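Local structure of lactate dehydrogenase (Eimeria maxima, 6CT6) at residues N70-E73 against C74-N77; G202-I205 against Q206-I209; A250-M253 against A254-Y257; I313-V316 against L317-K321. The protein probably catalyses the NADH-dependent interconversion of pyruvate and lactate, and here holds NADH together with the substrate analogue oxamate. All coordinates share one frame; numbering follows the deposited sequence.

Contact 1. Residues N70-E73 against C74-N77; sequences NSYE and CLTN
Ser-71 and Cys-74 open a short 3-10 turn: the carbonyl O of Ser-71 receives the N-H of Cys-74 at 3.1 Å, and the same three-residue step recurs from Tyr-72 O to Leu-75 N and from Glu-73 O to Thr-76 N. In all three bonds the donor stands well above the carbonyl plane. Glu-73 O is gripped twice, because Thr-76 OG1 also donates to it at 2.8 Å. With OG1 beside its own backbone N (chi1 -59°), the threonine hydroxyl and amide converge on that one oxygen and tie off the end of the turn. At the other end, Ser-71 OG accepts the N-H of Glu-73 at 3.3 Å, an ST turn, and donates to Glu-73 OE2 on the anti side of the carboxylate, 3.1 Å away. Across the turn, Leu-75 CD1 comes obliquely to the Tyr-72 ring, 4.4 Å from CD1 of the tyrosine. The other end of that ring reaches the cofactor, with Tyr-72 OH hydrogen-bonded to N6A of NADH, while Phe-39 meets the ring. The arrangement belongs to the adenine end of the NAD pocket in a Rossmann-type domain, where the chain turns after the edge strand 66-69.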
ATOM      1  N   ASN B  70      18.802   2.976  -9.171  1.00 31.19           N
ATOM      2  CA  ASN B  70      19.150   1.832 -10.004  1.00 33.68           C
ATOM      3  C   ASN B  70      20.582   1.365  -9.764  1.00 37.12           C
ATOM      4  O   ASN B  70      21.117   0.591 -10.565  1.00 34.27           O
ATOM      5  CB  ASN B  70      18.964   2.166 -11.486  1.00 33.74           C
ATOM      6  CG  ASN B  70      17.517   2.422 -11.858  1.00 32.79           C
ATOM      7  OD1 ASN B  70      17.195   3.448 -12.459  1.00 33.62           O
ATOM      8  ND2 ASN B  70      16.639   1.489 -11.514  1.00 31.78           N
ATOM      9  N   SER B  71      21.216   1.814  -8.680  1.00 32.95           N
ATOM     10  CA  SER B  71      22.618   1.521  -8.403  1.00 32.20           C
ATOM     11  C   SER B  71      22.753   0.845  -7.047  1.00 37.20           C
ATOM     12  O   SER B  71      22.215   1.334  -6.048  1.00 33.71           O
ATOM     13  CB  SER B  71      23.465   2.793  -8.432  1.00 32.29           C
ATOM     14  OG  SER B  71      24.757   2.545  -7.900  1.00 35.94           O
ATOM     15  N   TYR B  72      23.485  -0.271  -7.015  1.00 31.58           N
ATOM     16  CA  TYR B  72      23.722  -0.982  -5.764  1.00 33.64           C
ATOM     17  C   TYR B  72      24.392  -0.113  -4.705  1.00 33.44           C
ATOM     18  O   TYR B  72      24.243  -0.394  -3.512  1.00 32.57           O
ATOM     19  CB  TYR B  72      24.588  -2.220  -6.003  1.00 33.30           C
ATOM     20  CG  TYR B  72      23.858  -3.418  -6.567  1.00 36.87           C
ATOM     21  CD1 TYR B  72      22.815  -4.014  -5.872  1.00 33.77           C
ATOM     22  CD2 TYR B  72      24.238  -3.974  -7.781  1.00 36.29           C
ATOM     23  CE1 TYR B  72      22.158  -5.116  -6.382  1.00 30.66           C
ATOM     24  CE2 TYR B  72      23.589  -5.075  -8.298  1.00 37.16           C
ATOM     25  CZ  TYR B  72      22.554  -5.640  -7.595  1.00 37.01           C
ATOM     26  OH  TYR B  72      21.915  -6.737  -8.109  1.00 32.35           O
ATOM     27  N   GLU B  73      25.137   0.923  -5.100  1.00 32.71           N
ATOM     28  CA  GLU B  73      25.810   1.739  -4.094  1.00 40.26           C
ATOM     29  C   GLU B  73      24.829   2.492  -3.207  1.00 39.60           C
ATOM     30  O   GLU B  73      25.247   3.055  -2.189  1.00 35.85           O
ATOM     31  CB  GLU B  73      26.776   2.732  -4.750  1.00 39.92           C
ATOM     32  CG  GLU B  73      26.119   3.944  -5.382  1.00 54.44           C
ATOM     33  CD  GLU B  73      27.064   4.704  -6.295  1.00 70.08           C
ATOM     34  OE1 GLU B  73      28.113   5.176  -5.805  1.00 64.94           O
ATOM     35  OE2 GLU B  73      26.769   4.815  -7.505  1.00 67.04           O
ATOM     36  N   CYS B  74      23.540   2.510  -3.557  1.00 34.24           N
ATOM     37  CA  CYS B  74      22.538   3.097  -2.680  1.00 37.83           C
ATOM     38  C   CYS B  74      22.385   2.322  -1.379  1.00 34.64           C
ATOM     39  O   CYS B  74      21.772   2.841  -0.440  1.00 36.44           O
ATOM     40  CB  CYS B  74      21.188   3.171  -3.397  1.00 35.73           C
ATOM     41  SG  CYS B  74      20.277   1.600  -3.480  1.00 34.88           S
ATOM     42  N   LEU B  75      22.919   1.100  -1.304  1.00 33.20           N
ATOM     43  CA  LEU B  75      22.888   0.329  -0.069  1.00 34.45           C
ATOM     44  C   LEU B  75      23.856   0.859   0.976  1.00 35.50           C
ATOM     45  O   LEU B  75      23.806   0.406   2.123  1.00 33.64           O
ATOM     46  CB  LEU B  75      23.215  -1.138  -0.351  1.00 32.65           C
ATOM     47  CG  LEU B  75      22.250  -1.896  -1.261  1.00 38.59           C
ATOM     48  CD1 LEU B  75      22.748  -3.311  -1.508  1.00 36.38           C
ATOM     49  CD2 LEU B  75      20.856  -1.928  -0.662  1.00 41.48           C
ATOM     50  N   THR B  76      24.727   1.800   0.615  1.00 32.59           N
ATOM     51  CA  THR B  76      25.714   2.298   1.562  1.00 35.87           C
ATOM     52  C   THR B  76      25.017   2.844   2.800  1.00 38.69           C
ATOM     53  O   THR B  76      24.129   3.697   2.706  1.00 37.12           O
ATOM     54  CB  THR B  76      26.577   3.382   0.913  1.00 36.39           C
ATOM     55  OG1 THR B  76      27.235   2.846  -0.242  1.00 36.94           O
ATOM     56  CG2 THR B  76      27.631   3.893   1.894  1.00 41.56           C
ATOM     57  N   ASN B  77      25.419   2.331   3.963  1.00 39.38           N
ATOM     58  CA  ASN B  77      24.950   2.778   5.272  1.00 44.88           C
ATOM     59  C   ASN B  77      23.541   2.300   5.596  1.00 45.51           C
ATOM     60  O   ASN B  77      22.891   2.869   6.479  1.00 39.76           O
ATOM     61  CB  ASN B  77      25.010   4.304   5.405  1.00 46.43           C
ATOM     62  CG  ASN B  77      26.425   4.834   5.368  1.00 54.72           C
ATOM     63  OD1 ASN B  77      27.369   4.144   5.753  1.00 51.99           O
ATOM     64  ND2 ASN B  77      26.581   6.070   4.907  1.00 49.08           N
TER

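Contact 2. Residues G202-I205 against Q206-I209; sequences GIPI and QEFI
This is a local strand-to-helix junction at the surface, in which Ile-203 and Pro-204, the edge strand of a four-stranded antiparallel sheet, pack against the first turn of helix 205-210. The chain bends into the helix as the strand ends, and backbone bonds fix the turn. Glu-207 N donates to Pro-204 O at 3.0 Å, from well above the carbonyl plane. Ile-205 O takes the N-H of Ile-209 at 3.0 Å in its carbonyl plane, together with a weak bond from Phe-208 N. A three-residue step thus passes into the four-residue step of an alpha-helix. The strand, paired with 199-200, leads straight into helix 205-210 at the surface of the alpha/beta C-terminal domain, and helix 216-237 follows. Phe-208 reaches back to the strand, its CG set beside the backbone N (chi1 -73°), which carries the ring toward Ile-203. CG2 of Ile-203 approaches CE2 of Phe-208 obliquely at 3.8 Å, and Pro-204 O lies in the plane of the same ring at its edge. The side chains of Ile-203 and Glu-207 cross at about a right angle, with Ile-203 CG2 3.6 Å from Glu-207 OE1. Glu-207 runs alongside Pro-204, pointing the same way, with OE2 4.0 Å from the proline CD. Ile-205 and Phe-208 also cross nearly perpendicularly, Ile-205 CD1 lying 4.2 Å from Phe-208 CB. Both residues touch Leu-172 of helix 157-172, and Ile-205 and Ile-209 meet Ile-219 of helix 216-237. Gln-206 NE2 is bonded to Asn-210 OD1.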
ATOM      1  N   GLY B 202      -3.647 -17.686  25.524  1.00 29.57           N
ATOM      2  CA  GLY B 202      -2.988 -18.738  26.271  1.00 33.62           C
ATOM      3  C   GLY B 202      -3.864 -19.924  26.614  1.00 31.08           C
ATOM      4  O   GLY B 202      -3.342 -20.938  27.101  1.00 35.46           O
ATOM      5  N   ILE B 203      -5.170 -19.836  26.383  1.00 31.59           N
ATOM      6  CA  ILE B 203      -6.097 -20.938  26.621  1.00 31.21           C
ATOM      7  C   ILE B 203      -5.995 -21.916  25.453  1.00 33.41           C
ATOM      8  O   ILE B 203      -6.234 -21.517  24.305  1.00 32.78           O
ATOM      9  CB  ILE B 203      -7.538 -20.427  26.775  1.00 29.26           C
ATOM     10  CG1 ILE B 203      -7.606 -19.299  27.815  1.00 31.14           C
ATOM     11  CG2 ILE B 203      -8.476 -21.570  27.155  1.00 31.82           C
ATOM     12  CD1 ILE B 203      -8.891 -18.503  27.761  1.00 28.87           C
ATOM     13  N   PRO B 204      -5.658 -23.188  25.679  1.00 32.15           N
ATOM     14  CA  PRO B 204      -5.567 -24.129  24.556  1.00 32.13           C
ATOM     15  C   PRO B 204      -6.858 -24.178  23.749  1.00 33.01           C
ATOM     16  O   PRO B 204      -7.961 -24.188  24.299  1.00 32.44           O
ATOM     17  CB  PRO B 204      -5.276 -25.468  25.241  1.00 35.79           C
ATOM     18  CG  PRO B 204      -4.607 -25.097  26.510  1.00 34.94           C
ATOM     19  CD  PRO B 204      -5.265 -23.822  26.950  1.00 33.34           C
ATOM     20  N   ILE B 205      -6.710 -24.214  22.422  1.00 31.32           N
ATOM     21  CA  ILE B 205      -7.874 -24.282  21.544  1.00 31.61           C
ATOM     22  C   ILE B 205      -8.711 -25.513  21.856  1.00 30.49           C
ATOM     23  O   ILE B 205      -9.929 -25.519  21.636  1.00 32.11           O
ATOM     24  CB  ILE B 205      -7.428 -24.255  20.064  1.00 32.80           C
ATOM     25  CG1 ILE B 205      -8.634 -24.150  19.128  1.00 32.32           C
ATOM     26  CG2 ILE B 205      -6.593 -25.486  19.722  1.00 32.20           C
ATOM     27  CD1 ILE B 205      -9.337 -22.812  19.183  1.00 37.29           C
ATOM     28  N   GLN B 206      -8.081 -26.575  22.365  1.00 33.78           N
ATOM     29  CA  GLN B 206      -8.827 -27.771  22.745  1.00 39.45           C
ATOM     30  C   GLN B 206      -9.970 -27.439  23.698  1.00 35.81           C
ATOM     31  O   GLN B 206     -11.060 -28.014  23.594  1.00 37.05           O
ATOM     32  CB  GLN B 206      -7.892 -28.796  23.383  1.00 39.20           C
ATOM     33  CG  GLN B 206      -8.537 -30.158  23.589  1.00 38.84           C
ATOM     34  CD  GLN B 206      -8.869 -30.843  22.279  1.00 42.84           C
ATOM     35  OE1 GLN B 206      -7.999 -31.027  21.427  1.00 45.01           O
ATOM     36  NE2 GLN B 206     -10.136 -31.208  22.102  1.00 44.34           N
ATOM     37  N   GLU B 207      -9.742 -26.520  24.640  1.00 33.41           N
ATOM     38  CA  GLU B 207     -10.808 -26.147  25.565  1.00 36.42           C
ATOM     39  C   GLU B 207     -12.012 -25.598  24.815  1.00 38.07           C
ATOM     40  O   GLU B 207     -13.160 -25.851  25.199  1.00 31.41           O
ATOM     41  CB  GLU B 207     -10.305 -25.122  26.584  1.00 31.98           C
ATOM     42  CG  GLU B 207      -9.169 -25.619  27.474  1.00 36.63           C
ATOM     43  CD  GLU B 207      -9.086 -24.875  28.800  1.00 33.90           C
ATOM     44  OE1 GLU B 207     -10.044 -24.150  29.150  1.00 33.00           O
ATOM     45  OE2 GLU B 207      -8.062 -25.018  29.501  1.00 31.97           O
ATOM     46  N   PHE B 208     -11.771 -24.848  23.738  1.00 33.44           N
ATOM     47  CA  PHE B 208     -12.873 -24.333  22.933  1.00 36.14           C
ATOM     48  C   PHE B 208     -13.528 -25.445  22.124  1.00 34.44           C
ATOM     49  O   PHE B 208     -14.743 -25.420  21.893  1.00 35.35           O
ATOM     50  CB  PHE B 208     -12.369 -23.218  22.019  1.00 35.33           C
ATOM     51  CG  PHE B 208     -12.060 -21.945  22.746  1.00 34.27           C
ATOM     52  CD1 PHE B 208     -12.930 -20.872  22.683  1.00 36.70           C
ATOM     53  CD2 PHE B 208     -10.917 -21.833  23.517  1.00 33.06           C
ATOM     54  CE1 PHE B 208     -12.658 -19.700  23.362  1.00 34.58           C
ATOM     55  CE2 PHE B 208     -10.638 -20.665  24.199  1.00 32.22           C
ATOM     56  CZ  PHE B 208     -11.510 -19.598  24.120  1.00 28.18           C
ATOM     57  N   ILE B 209     -12.742 -26.427  21.683  1.00 35.72           N
ATOM     58  CA  ILE B 209     -13.320 -27.593  21.021  1.00 42.67           C
ATOM     59  C   ILE B 209     -14.267 -28.316  21.971  1.00 40.80           C
ATOM     60  O   ILE B 209     -15.418 -28.610  21.627  1.00 43.22           O
ATOM     61  CB  ILE B 209     -12.208 -28.526  20.505  1.00 42.30           C
ATOM     62  CG1 ILE B 209     -11.367 -27.805  19.446  1.00 41.68           C
ATOM     63  CG2 ILE B 209     -12.808 -29.798  19.915  1.00 40.82           C
ATOM     64  CD1 ILE B 209     -10.101 -28.537  19.035  1.00 41.51           C
TER

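Contact 3. Residues A250-M253 against A254-Y257; sequences AILM and AESY
Leu-252 lies alongside Glu-255, both side chains pointing the same way, and its CD2 methyl comes 3.7 Å from the carboxylate atom OE1. The glutamate is extended, with CG trans to the backbone N (chi1 -178°), and this shape sets OE1 beside the leucine methyl. A water joins the two residues, donating to Leu-252 O at 2.7 Å and to Glu-255 OE1 at 3.2 Å. Leu-252 O therefore has two donors, since it also accepts the helical N-H of Ser-256 at 3.0 Å. The regular alpha-helical bonding runs on around it, from Ile-251 O to Glu-255 N at 2.8 Å and from Met-253 O to Tyr-257 N at 3.2 Å. On other faces of helix 244-259, Ser-256 OG bonds to Ile-288 O and Arg-263 N, and Tyr-257 stacks on Phe-126. Leu-252 itself also packs on Val-59 of the second subunit, which brings this contact to the dimer interface. Glu-255 makes a weak, long ion pair with Lys-31 through OE2. Water on one carboxylate oxygen and a distant lysine near the other would be expected to stabilise the negative charge of Glu-255.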
ATOM      1  N   ALA B 250       7.016  -8.373   6.921  1.00 24.26           N
ATOM      2  CA  ALA B 250       8.443  -8.074   6.852  1.00 22.51           C
ATOM      3  C   ALA B 250       8.778  -6.798   7.611  1.00 23.68           C
ATOM      4  O   ALA B 250       9.807  -6.725   8.295  1.00 22.83           O
ATOM      5  CB  ALA B 250       8.884  -7.951   5.395  1.00 24.89           C
ATOM      6  N   ILE B 251       7.921  -5.780   7.504  1.00 24.03           N
ATOM      7  CA  ILE B 251       8.223  -4.493   8.125  1.00 24.56           C
ATOM      8  C   ILE B 251       8.168  -4.603   9.645  1.00 22.97           C
ATOM      9  O   ILE B 251       8.963  -3.974  10.354  1.00 23.57           O
ATOM     10  CB  ILE B 251       7.270  -3.412   7.584  1.00 23.55           C
ATOM     11  CG1 ILE B 251       7.729  -2.941   6.193  1.00 24.84           C
ATOM     12  CG2 ILE B 251       7.167  -2.223   8.538  1.00 24.68           C
ATOM     13  CD1 ILE B 251       9.025  -2.126   6.186  1.00 25.29           C
ATOM     14  N   LEU B 252       7.240  -5.400  10.176  1.00 23.00           N
ATOM     15  CA  LEU B 252       7.188  -5.584  11.624  1.00 26.99           C
ATOM     16  C   LEU B 252       8.450  -6.267  12.132  1.00 27.39           C
ATOM     17  O   LEU B 252       8.950  -5.930  13.212  1.00 25.10           O
ATOM     18  CB  LEU B 252       5.941  -6.383  12.021  1.00 23.71           C
ATOM     19  CG  LEU B 252       4.593  -5.679  11.826  1.00 27.03           C
ATOM     20  CD1 LEU B 252       3.447  -6.535  12.352  1.00 29.72           C
ATOM     21  CD2 LEU B 252       4.579  -4.305  12.495  1.00 33.93           C
ATOM     22  N   MET B 253       8.991  -7.213  11.360  1.00 22.26           N
ATOM     23  CA  MET B 253      10.256  -7.839  11.735  1.00 25.17           C
ATOM     24  C   MET B 253      11.380  -6.810  11.751  1.00 25.71           C
ATOM     25  O   MET B 253      12.177  -6.756  12.695  1.00 24.96           O
ATOM     26  CB  MET B 253      10.585  -8.978  10.769  1.00 27.97           C
ATOM     27  CG  MET B 253       9.597 -10.138  10.811  1.00 29.88           C
ATOM     28  SD  MET B 253       9.744 -11.254   9.390  1.00 27.70           S
ATOM     29  CE  MET B 253      11.420 -11.855   9.595  1.00 29.18           C
ATOM     30  N   ALA B 254      11.447  -5.971  10.714  1.00 26.03           N
ATOM     31  CA  ALA B 254      12.466  -4.926  10.661  1.00 24.96           C
ATOM     32  C   ALA B 254      12.308  -3.948  11.816  1.00 24.89           C
ATOM     33  O   ALA B 254      13.301  -3.471  12.377  1.00 25.37           O
ATOM     34  CB  ALA B 254      12.383  -4.189   9.327  1.00 26.13           C
ATOM     35  N   GLU B 255      11.064  -3.625  12.174  1.00 24.04           N
ATOM     36  CA  GLU B 255      10.823  -2.710  13.284  1.00 27.79           C
ATOM     37  C   GLU B 255      11.312  -3.308  14.595  1.00 25.01           C
ATOM     38  O   GLU B 255      11.861  -2.599  15.445  1.00 25.98           O
ATOM     39  CB  GLU B 255       9.334  -2.380  13.366  1.00 26.82           C
ATOM     40  CG  GLU B 255       8.965  -1.390  14.452  1.00 34.17           C
ATOM     41  CD  GLU B 255       7.469  -1.195  14.568  1.00 34.97           C
ATOM     42  OE1 GLU B 255       6.745  -2.208  14.681  1.00 41.96           O
ATOM     43  OE2 GLU B 255       7.017  -0.035  14.536  1.00 39.06           O
ATOM     44  N   SER B 256      11.115  -4.614  14.774  1.00 26.34           N
ATOM     45  CA  SER B 256      11.579  -5.279  15.984  1.00 30.55           C
ATOM     46  C   SER B 256      13.094  -5.188  16.112  1.00 26.51           C
ATOM     47  O   SER B 256      13.621  -4.995  17.213  1.00 28.02           O
ATOM     48  CB  SER B 256      11.115  -6.738  15.981  1.00 26.71           C
ATOM     49  OG  SER B 256      11.218  -7.316  17.272  1.00 28.38           O
ATOM     50  N   TYR B 257      13.812  -5.310  14.994  1.00 22.62           N
ATOM     51  CA  TYR B 257      15.261  -5.135  15.019  1.00 24.82           C
ATOM     52  C   TYR B 257      15.637  -3.690  15.324  1.00 27.59           C
ATOM     53  O   TYR B 257      16.512  -3.426  16.157  1.00 29.62           O
ATOM     54  CB  TYR B 257      15.873  -5.559  13.683  1.00 27.21           C
ATOM     55  CG  TYR B 257      17.335  -5.189  13.577  1.00 26.36           C
ATOM     56  CD1 TYR B 257      18.312  -5.974  14.169  1.00 28.33           C
ATOM     57  CD2 TYR B 257      17.735  -4.039  12.912  1.00 24.28           C
ATOM     58  CE1 TYR B 257      19.647  -5.635  14.093  1.00 29.30           C
ATOM     59  CE2 TYR B 257      19.070  -3.690  12.830  1.00 30.87           C
ATOM     60  CZ  TYR B 257      20.021  -4.494  13.424  1.00 27.73           C
ATOM     61  OH  TYR B 257      21.350  -4.157  13.348  1.00 33.47           O
TER
HETATM   62  O   HOH W   1       7.604  -5.160  15.479  1.00 31.45           O

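Contact 4. Residues I313-V316 against L317-K321; sequences IDEV and LEMQK
Leu-317 packs back on Ile-313, one turn earlier in helix 303-328; with its neighbour Val-316 it has the most surface buried here. The leucine CG sits 3.2 Å from Ile-313 O, its CD1 is 4.0 Å from the CG2 methyl of Ile-313, and the two side chains run side by side in the same direction. Leu-317 N completes the pairing by donating to Ile-313 O at 3.0 Å. Val-316 meets the following turn instead. Its carbonyl O takes the N-H of Gln-320 at 2.9 Å in the carbonyl plane, and its CG2 makes a loose apolar contact with Met-319 CE at 4.5 Å. The terminal bend of Met-319 (chi3 -71°) swings CE back along the helix to 3.9 Å from Val-316 CA and 3.7 Å from Glu-315 O. Glu-315 OE1 is bonded to Asn-190 ND2. Val-316 and Met-319 both touch helix 134-145, through Asp-135 and Val-136, and Val-316 also reaches His-280. Buried Ile-313, Val-316 and Met-319 recur at three-residue intervals, with exposed Asp-314, Glu-318 and Lys-321 between or beyond them, as in an amphipathic helix; here it is the long closing helix of the lactate/malate dehydrogenase C-terminal domain.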
ATOM      1  N   ILE B 313      11.389 -30.357   5.984  1.00 38.85           N
ATOM      2  CA  ILE B 313      12.843 -30.446   5.903  1.00 42.46           C
ATOM      3  C   ILE B 313      13.264 -31.143   4.614  1.00 44.02           C
ATOM      4  O   ILE B 313      14.263 -30.770   3.988  1.00 40.95           O
ATOM      5  CB  ILE B 313      13.410 -31.155   7.148  1.00 42.52           C
ATOM      6  CG1 ILE B 313      13.039 -30.375   8.415  1.00 44.54           C
ATOM      7  CG2 ILE B 313      14.929 -31.285   7.043  1.00 39.98           C
ATOM      8  CD1 ILE B 313      13.440 -31.054   9.715  1.00 45.08           C
ATOM      9  N   ASP B 314      12.513 -32.163   4.193  1.00 40.98           N
ATOM     10  CA  ASP B 314      12.852 -32.849   2.951  1.00 46.77           C
ATOM     11  C   ASP B 314      12.649 -31.937   1.746  1.00 45.79           C
ATOM     12  O   ASP B 314      13.448 -31.962   0.803  1.00 47.45           O
ATOM     13  CB  ASP B 314      12.024 -34.126   2.800  1.00 45.76           C
ATOM     14  CG  ASP B 314      12.382 -35.179   3.830  1.00 47.80           C
ATOM     15  OD1 ASP B 314      13.493 -35.109   4.400  1.00 42.51           O
ATOM     16  OD2 ASP B 314      11.556 -36.083   4.066  1.00 45.63           O
ATOM     17  N   GLU B 315      11.586 -31.128   1.757  1.00 44.29           N
ATOM     18  CA  GLU B 315      11.364 -30.195   0.658  1.00 42.13           C
ATOM     19  C   GLU B 315      12.541 -29.237   0.506  1.00 45.53           C
ATOM     20  O   GLU B 315      12.966 -28.939  -0.617  1.00 47.76           O
ATOM     21  CB  GLU B 315      10.063 -29.419   0.871  1.00 45.60           C
ATOM     22  CG  GLU B 315       9.690 -28.510  -0.300  1.00 43.39           C
ATOM     23  CD  GLU B 315       8.291 -27.933  -0.182  1.00 47.75           C
ATOM     24  OE1 GLU B 315       7.454 -28.523   0.532  1.00 47.59           O
ATOM     25  OE2 GLU B 315       8.030 -26.884  -0.807  1.00 53.70           O
ATOM     26  N   VAL B 316      13.089 -28.754   1.622  1.00 46.67           N
ATOM     27  CA  VAL B 316      14.246 -27.863   1.559  1.00 45.52           C
ATOM     28  C   VAL B 316      15.461 -28.611   1.025  1.00 49.60           C
ATOM     29  O   VAL B 316      16.190 -28.109   0.161  1.00 49.46           O
ATOM     30  CB  VAL B 316      14.527 -27.246   2.942  1.00 43.80           C
ATOM     31  CG1 VAL B 316      15.815 -26.420   2.920  1.00 40.69           C
ATOM     32  CG2 VAL B 316      13.354 -26.382   3.385  1.00 44.68           C
ATOM     33  N   LEU B 317      15.702 -29.820   1.537  1.00 43.26           N
ATOM     34  CA  LEU B 317      16.848 -30.602   1.083  1.00 50.10           C
ATOM     35  C   LEU B 317      16.732 -30.940  -0.397  1.00 50.42           C
ATOM     36  O   LEU B 317      17.724 -30.893  -1.133  1.00 47.97           O
ATOM     37  CB  LEU B 317      16.969 -31.877   1.912  1.00 48.71           C
ATOM     38  CG  LEU B 317      17.287 -31.684   3.394  1.00 46.72           C
ATOM     39  CD1 LEU B 317      17.148 -33.003   4.130  1.00 44.75           C
ATOM     40  CD2 LEU B 317      18.685 -31.111   3.574  1.00 44.37           C
ATOM     41  N   GLU B 318      15.529 -31.295  -0.851  1.00 49.09           N
ATOM     42  CA  GLU B 318      15.319 -31.542  -2.273  1.00 52.77           C
ATOM     43  C   GLU B 318      15.716 -30.325  -3.100  1.00 51.29           C
ATOM     44  O   GLU B 318      16.291 -30.463  -4.186  1.00 48.35           O
ATOM     45  CB  GLU B 318      13.856 -31.916  -2.525  1.00 54.87           C
ATOM     46  CG  GLU B 318      13.613 -32.658  -3.832  1.00 76.42           C
ATOM     47  CD  GLU B 318      12.255 -33.334  -3.874  1.00 94.78           C
ATOM     48  OE1 GLU B 318      11.446 -33.106  -2.949  1.00 85.43           O
ATOM     49  OE2 GLU B 318      11.997 -34.099  -4.827  1.00 98.36           O
ATOM     50  N   MET B 319      15.429 -29.121  -2.596  1.00 47.80           N
ATOM     51  CA  MET B 319      15.784 -27.907  -3.325  1.00 46.22           C
ATOM     52  C   MET B 319      17.286 -27.659  -3.294  1.00 48.16           C
ATOM     53  O   MET B 319      17.862 -27.189  -4.284  1.00 46.46           O
ATOM     54  CB  MET B 319      15.031 -26.707  -2.749  1.00 50.05           C
ATOM     55  CG  MET B 319      13.554 -26.654  -3.127  1.00 53.36           C
ATOM     56  SD  MET B 319      12.733 -25.112  -2.652  1.00 48.42           S
ATOM     57  CE  MET B 319      12.646 -25.276  -0.870  1.00 47.26           C
ATOM     58  N   GLN B 320      17.941 -27.964  -2.171  1.00 44.54           N
ATOM     59  CA  GLN B 320      19.392 -27.815  -2.100  1.00 46.00           C
ATOM     60  C   GLN B 320      20.086 -28.642  -3.174  1.00 45.25           C
ATOM     61  O   GLN B 320      21.092 -28.212  -3.749  1.00 45.66           O
ATOM     62  CB  GLN B 320      19.906 -28.227  -0.721  1.00 50.90           C
ATOM     63  CG  GLN B 320      19.566 -27.269   0.399  1.00 62.51           C
ATOM     64  CD  GLN B 320      20.302 -27.613   1.679  1.00 60.21           C
ATOM     65  OE1 GLN B 320      20.429 -28.784   2.040  1.00 53.00           O
ATOM     66  NE2 GLN B 320      20.809 -26.597   2.363  1.00 64.03           N
ATOM     67  N   LYS B 321      19.571 -29.841  -3.451  1.00 46.29           N
ATOM     68  CA  LYS B 321      20.230 -30.714  -4.417  1.00 51.40           C
ATOM     69  C   LYS B 321      20.022 -30.210  -5.839  1.00 41.36           C
ATOM     70  O   LYS B 321      20.954 -30.234  -6.651  1.00 49.24           O
ATOM     71  CB  LYS B 321      19.726 -32.147  -4.253  1.00 51.34           C
ATOM     72  CG  LYS B 321      20.145 -32.764  -2.924  1.00 55.14           C
ATOM     73  CD  LYS B 321      20.376 -34.261  -3.020  1.00 67.22           C
ATOM     74  CE  LYS B 321      19.082 -35.022  -3.216  1.00 75.89           C
ATOM     75  NZ  LYS B 321      19.318 -36.488  -3.285  1.00 78.40           N
TER

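Overall arrangement
Along the chain the contacts follow one another in series, each closing before the next begins. Contact 1 lies in the NAD-binding domain, and contacts 2, 3 and 4 belong to the C-terminal domain. Contacts 1 and 2 sit on opposite sides of the chain's centre, about 49 Å apart centre to centre. Contact 3 lies about 21 Å from contact 1 and 29 Å from contact 2, and contact 4 about 28 Å from contact 3, again between centres. They are thus separate local turns with different surroundings: contact 1 at the cofactor's adenine end, contact 2 at the far surface, contact 4 on helix 303-328, and contact 3 joining strand 80-83 of the NAD-binding domain, strand 263-272 and the second subunit.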